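HP0958 (Helicobacter pylori, PDB 3NA7) probably acts as a chaperone and post-transcriptional regulator in flagellar biogenesis, through a coiled-coil hairpin joined to a zinc-ribbon domain. Local coordinates at residues D33-K44 and L137-V148. Sequence-based numbering, arbitrary orientation.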
loop_
_atom_site.group_PDB
_atom_site.type_symbol
_atom_site.label_atom_id
_atom_site.label_comp_id
_atom_site.label_asym_id
_atom_site.label_seq_id
_atom_site.Cartn_x
_atom_site.Cartn_y
_atom_site.Cartn_z
ATOM N N ASP A 33 2.667 8.107 -11.151
ATOM C CA ASP A 33 3.209 9.344 -10.549
ATOM C C ASP A 33 2.118 10.087 -9.785
ATOM O O ASP A 33 2.347 10.580 -8.675
ATOM C CB ASP A 33 3.764 10.259 -11.646
ATOM C CG ASP A 33 5.092 9.786 -12.217
ATOM O OD1 ASP A 33 5.797 8.965 -11.590
ATOM O OD2 ASP A 33 5.436 10.269 -13.316
ATOM N N LEU A 34 0.927 10.135 -10.367
ATOM C CA LEU A 34 -0.219 10.751 -9.708
ATOM C C LEU A 34 -0.641 10.025 -8.425
ATOM O O LEU A 34 -0.813 10.690 -7.405
ATOM C CB LEU A 34 -1.409 10.923 -10.661
ATOM C CG LEU A 34 -2.734 11.343 -9.992
ATOM C CD1 LEU A 34 -2.599 12.710 -9.309
ATOM C CD2 LEU A 34 -3.931 11.342 -10.965
ATOM N N ASP A 35 -0.804 8.695 -8.461
ATOM C CA ASP A 35 -1.170 7.931 -7.253
ATOM C C ASP A 35 -0.071 8.030 -6.184
ATOM O O ASP A 35 -0.358 8.095 -4.986
ATOM C CB ASP A 35 -1.438 6.456 -7.566
ATOM C CG ASP A 35 -2.681 6.234 -8.421
ATOM O OD1 ASP A 35 -3.618 7.071 -8.416
ATOM O OD2 ASP A 35 -2.723 5.186 -9.101
ATOM N N LYS A 36 1.184 8.072 -6.620
ATOM C CA LYS A 36 2.305 8.284 -5.686
ATOM C C LYS A 36 2.176 9.618 -4.907
ATOM O O LYS A 36 2.281 9.647 -3.677
ATOM C CB LYS A 36 3.643 8.208 -6.430
ATOM C CG LYS A 36 4.862 8.436 -5.553
ATOM C CD LYS A 36 5.401 7.146 -4.952
ATOM C CE LYS A 36 6.354 7.439 -3.769
ATOM N NZ LYS A 36 7.299 8.580 -4.040
ATOM N N ALA A 37 1.901 10.700 -5.629
ATOM C CA ALA A 37 1.700 12.015 -5.025
ATOM C C ALA A 37 0.532 12.017 -4.049
ATOM O O ALA A 37 0.692 12.412 -2.896
ATOM C CB ALA A 37 1.524 13.099 -6.093
ATOM N N LEU A 38 -0.625 11.541 -4.492
ATOM C CA LEU A 38 -1.786 11.439 -3.613
ATOM C C LEU A 38 -1.516 10.570 -2.381
ATOM O O LEU A 38 -1.886 10.955 -1.285
ATOM C CB LEU A 38 -3.020 10.901 -4.361
ATOM C CG LEU A 38 -3.537 11.707 -5.547
ATOM C CD1 LEU A 38 -4.652 10.917 -6.260
ATOM C CD2 LEU A 38 -4.021 13.131 -5.115
ATOM N N ASN A 39 -0.880 9.407 -2.550
ATOM C CA ASN A 39 -0.610 8.535 -1.391
ATOM C C ASN A 39 0.425 9.100 -0.419
ATOM O O ASN A 39 0.280 8.919 0.768
ATOM C CB ASN A 39 -0.228 7.099 -1.803
ATOM C CG ASN A 39 -1.360 6.360 -2.552
ATOM O OD1 ASN A 39 -1.095 5.565 -3.468
ATOM N ND2 ASN A 39 -2.609 6.623 -2.175
ATOM N N ASP A 40 1.472 9.754 -0.923
ATOM C CA ASP A 40 2.495 10.403 -0.094
ATOM C C ASP A 40 1.864 11.548 0.693
ATOM O O ASP A 40 2.184 11.747 1.863
ATOM C CB ASP A 40 3.631 10.988 -0.954
ATOM C CG ASP A 40 4.581 9.929 -1.505
ATOM O OD1 ASP A 40 4.453 8.746 -1.128
ATOM O OD2 ASP A 40 5.479 10.295 -2.313
ATOM N N LYS A 41 0.955 12.282 0.055
ATOM C CA LYS A 41 0.316 13.440 0.683
ATOM C C LYS A 41 -0.546 12.966 1.845
ATOM O O LYS A 41 -0.522 13.579 2.906
ATOM C CB LYS A 41 -0.543 14.202 -0.329
ATOM C CG LYS A 41 -1.380 15.367 0.212
ATOM C CD LYS A 41 -2.070 16.119 -0.968
ATOM C CE LYS A 41 -3.586 16.296 -0.736
ATOM N NZ LYS A 41 -3.895 17.390 0.252
ATOM N N GLU A 42 -1.311 11.897 1.620
ATOM C CA GLU A 42 -2.099 11.275 2.685
ATOM C C GLU A 42 -1.233 10.717 3.829
ATOM O O GLU A 42 -1.560 10.935 4.973
ATOM C CB GLU A 42 -2.985 10.177 2.125
ATOM C CG GLU A 42 -3.957 9.643 3.113
ATOM C CD GLU A 42 -4.407 8.236 2.777
ATOM O OE1 GLU A 42 -4.684 7.934 1.599
ATOM O OE2 GLU A 42 -4.475 7.422 3.707
ATOM N N ALA A 43 -0.127 10.033 3.504
ATOM C CA ALA A 43 0.819 9.536 4.521
ATOM C C ALA A 43 1.411 10.679 5.363
ATOM O O ALA A 43 1.542 10.567 6.585
ATOM C CB ALA A 43 1.947 8.699 3.858
ATOM N N LYS A 44 1.772 11.787 4.717
ATOM C CA LYS A 44 2.308 12.920 5.470
ATOM C C LYS A 44 1.229 13.572 6.349
ATOM O O LYS A 44 1.534 14.088 7.426
ATOM C CB LYS A 44 2.931 13.926 4.532
ATOM C CG LYS A 44 4.243 13.405 3.928
ATOM C CD LYS A 44 4.704 14.267 2.803
ATOM C CE LYS A 44 5.902 13.630 2.043
ATOM N NZ LYS A 44 7.145 13.862 2.796
ATOM N N LEU A 137 3.055 18.355 -2.990
ATOM C CA LEU A 137 2.407 17.176 -3.544
ATOM C C LEU A 137 1.035 17.474 -4.148
ATOM O O LEU A 137 0.663 16.874 -5.153
ATOM C CB LEU A 137 2.305 16.064 -2.498
ATOM C CG LEU A 137 3.663 15.506 -2.063
ATOM C CD1 LEU A 137 3.566 14.896 -0.676
ATOM C CD2 LEU A 137 4.244 14.515 -3.095
ATOM N N GLU A 138 0.276 18.369 -3.519
ATOM C CA GLU A 138 -0.978 18.841 -4.083
ATOM C C GLU A 138 -0.709 19.597 -5.406
ATOM O O GLU A 138 -1.389 19.374 -6.386
ATOM C CB GLU A 138 -1.713 19.743 -3.079
ATOM C CG GLU A 138 -3.127 20.152 -3.556
ATOM C CD GLU A 138 -3.990 20.819 -2.474
ATOM O OE1 GLU A 138 -5.223 20.937 -2.679
ATOM O OE2 GLU A 138 -3.455 21.192 -1.413
ATOM N N LYS A 139 0.280 20.490 -5.411
ATOM C CA LYS A 139 0.713 21.179 -6.634
ATOM C C LYS A 139 1.006 20.135 -7.719
ATOM O O LYS A 139 0.475 20.225 -8.835
ATOM C CB LYS A 139 1.924 22.074 -6.358
ATOM C CG LYS A 139 2.279 23.100 -7.475
ATOM C CD LYS A 139 3.219 24.204 -6.933
ATOM C CE LYS A 139 3.684 25.205 -8.020
ATOM N NZ LYS A 139 4.224 26.494 -7.422
ATOM N N LEU A 140 1.802 19.119 -7.364
ATOM C CA LEU A 140 2.104 17.998 -8.265
ATOM C C LEU A 140 0.836 17.278 -8.773
ATOM O O LEU A 140 0.624 17.165 -10.001
ATOM C CB LEU A 140 3.157 17.040 -7.656
ATOM C CG LEU A 140 3.678 15.828 -8.475
ATOM C CD1 LEU A 140 4.348 16.269 -9.782
ATOM C CD2 LEU A 140 4.641 14.899 -7.660
ATOM N N ALA A 141 -0.029 16.839 -7.864
ATOM C CA ALA A 141 -1.293 16.144 -8.267
ATOM C C ALA A 141 -2.114 16.969 -9.262
ATOM O O ALA A 141 -2.611 16.442 -10.260
ATOM C CB ALA A 141 -2.160 15.794 -7.048
ATOM N N LEU A 142 -2.267 18.260 -8.971
ATOM C CA LEU A 142 -3.042 19.167 -9.832
ATOM C C LEU A 142 -2.446 19.306 -11.227
ATOM O O LEU A 142 -3.175 19.436 -12.186
ATOM C CB LEU A 142 -3.218 20.541 -9.177
ATOM C CG LEU A 142 -4.115 20.517 -7.930
ATOM C CD1 LEU A 142 -3.816 21.695 -6.992
ATOM C CD2 LEU A 142 -5.600 20.473 -8.300
ATOM N N GLU A 143 -1.126 19.266 -11.331
ATOM C CA GLU A 143 -0.459 19.305 -12.627
ATOM C C GLU A 143 -0.724 18.026 -13.442
ATOM O O GLU A 143 -1.120 18.093 -14.603
ATOM C CB GLU A 143 1.048 19.548 -12.440
ATOM C CG GLU A 143 1.907 19.475 -13.728
ATOM C CD GLU A 143 3.408 19.395 -13.430
ATOM O OE1 GLU A 143 3.765 18.830 -12.365
ATOM O OE2 GLU A 143 4.230 19.890 -14.253
ATOM N N LEU A 144 -0.507 16.874 -12.821
ATOM C CA LEU A 144 -0.618 15.559 -13.482
ATOM C C LEU A 144 -2.019 15.121 -13.891
ATOM O O LEU A 144 -2.180 14.369 -14.852
ATOM C CB LEU A 144 -0.016 14.475 -12.590
ATOM C CG LEU A 144 1.463 14.667 -12.272
ATOM C CD1 LEU A 144 1.998 13.496 -11.449
ATOM C CD2 LEU A 144 2.297 14.853 -13.562
ATOM N N GLU A 145 -3.022 15.605 -13.178
ATOM C CA GLU A 145 -4.353 15.013 -13.217
ATOM C C GLU A 145 -5.100 15.178 -14.550
ATOM O O GLU A 145 -5.855 14.282 -14.958
ATOM C CB GLU A 145 -5.183 15.562 -12.052
ATOM C CG GLU A 145 -6.620 15.095 -11.982
ATOM C CD GLU A 145 -7.192 15.117 -10.555
ATOM O OE1 GLU A 145 -6.576 14.496 -9.651
ATOM O OE2 GLU A 145 -8.268 15.730 -10.339
ATOM N N SER A 146 -4.922 16.320 -15.211
ATOM C CA SER A 146 -5.689 16.606 -16.439
ATOM C C SER A 146 -5.393 15.550 -17.510
ATOM O O SER A 146 -6.311 14.882 -18.012
ATOM C CB SER A 146 -5.419 18.035 -16.950
ATOM O OG SER A 146 -6.245 18.348 -18.069
ATOM N N LEU A 147 -4.104 15.388 -17.807
ATOM C CA LEU A 147 -3.613 14.434 -18.792
ATOM C C LEU A 147 -3.840 12.975 -18.395
ATOM O O LEU A 147 -4.330 12.161 -19.196
ATOM C CB LEU A 147 -2.111 14.667 -19.038
ATOM C CG LEU A 147 -1.389 13.770 -20.065
ATOM C CD1 LEU A 147 -2.028 13.861 -21.481
ATOM C CD2 LEU A 147 0.128 14.051 -20.114
ATOM N N VAL A 148 -3.454 12.638 -17.170
ATOM C CA VAL A 148 -3.574 11.266 -16.714
ATOM C C VAL A 148 -4.987 10.744 -16.985
ATOM O O VAL A 148 -5.147 9.660 -17.558
ATOM C CB VAL A 148 -3.214 11.124 -15.229
ATOM C CG1 VAL A 148 -3.788 9.799 -14.642
ATOM C CG2 VAL A 148 -1.725 11.212 -15.053
#
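Leu-34 is a knob that fits a hole made by Ala-141, Leu-144, Glu-145 and Val-148. This is knobs-into-holes packing of an antiparallel coiled coil, between helix 24-85 and helix 91-171 of the long hairpin. The axes of segments 33-44 and 137-148 approach to 8.8 Å and run at 154° to each other. In Leu-34, CG lies anti to the backbone N (chi1 170°), and with chi2 near 62° the two methyls reach different residues. Leu-34 CD1 lies 3.8 Å from Ala-141 CB, and Leu-34 CD2 meets Val-148 CG1 at 4.0 Å. Ala-141 CB also receives Leu-38 CD2, although the side chain of Leu-38 starts out away from the other helix.

Leu-137 is a second knob, from the other helix, among Ala-37, Asp-40, Lys-41 and Lys-44. Ala-37 CA lies 5.4 Å from Leu-137 CA, a close approach consistent with the small alanine side chain. Ala-37 CB touches Leu-140 CD2 at 3.9 Å.

Both helices are kinked here, at residues 33-34 and 146-147, where backbone N atoms lack the bond to the preceding turn. Leu-144 CD1 packs against Leu-34 N and Asp-33 CB.

No hydrogen bond crosses between the segments. Asp-40 CB touches Leu-137 CD1, while its carboxylate is held by a salt bridge from Lys-36 on the same helix. Lys-44 crosses Leu-137 at about a right angle, laying CD and CE against Leu-137 CD1, and its NZ goes on to a salt bridge with Glu-133. Lys-41 CB packs on Leu-137 CB. Its chain then bends over the start of segment 137-148, where Lys-41 NZ stops 4.2 Å from Glu-138 OE2, too far for a salt bridge.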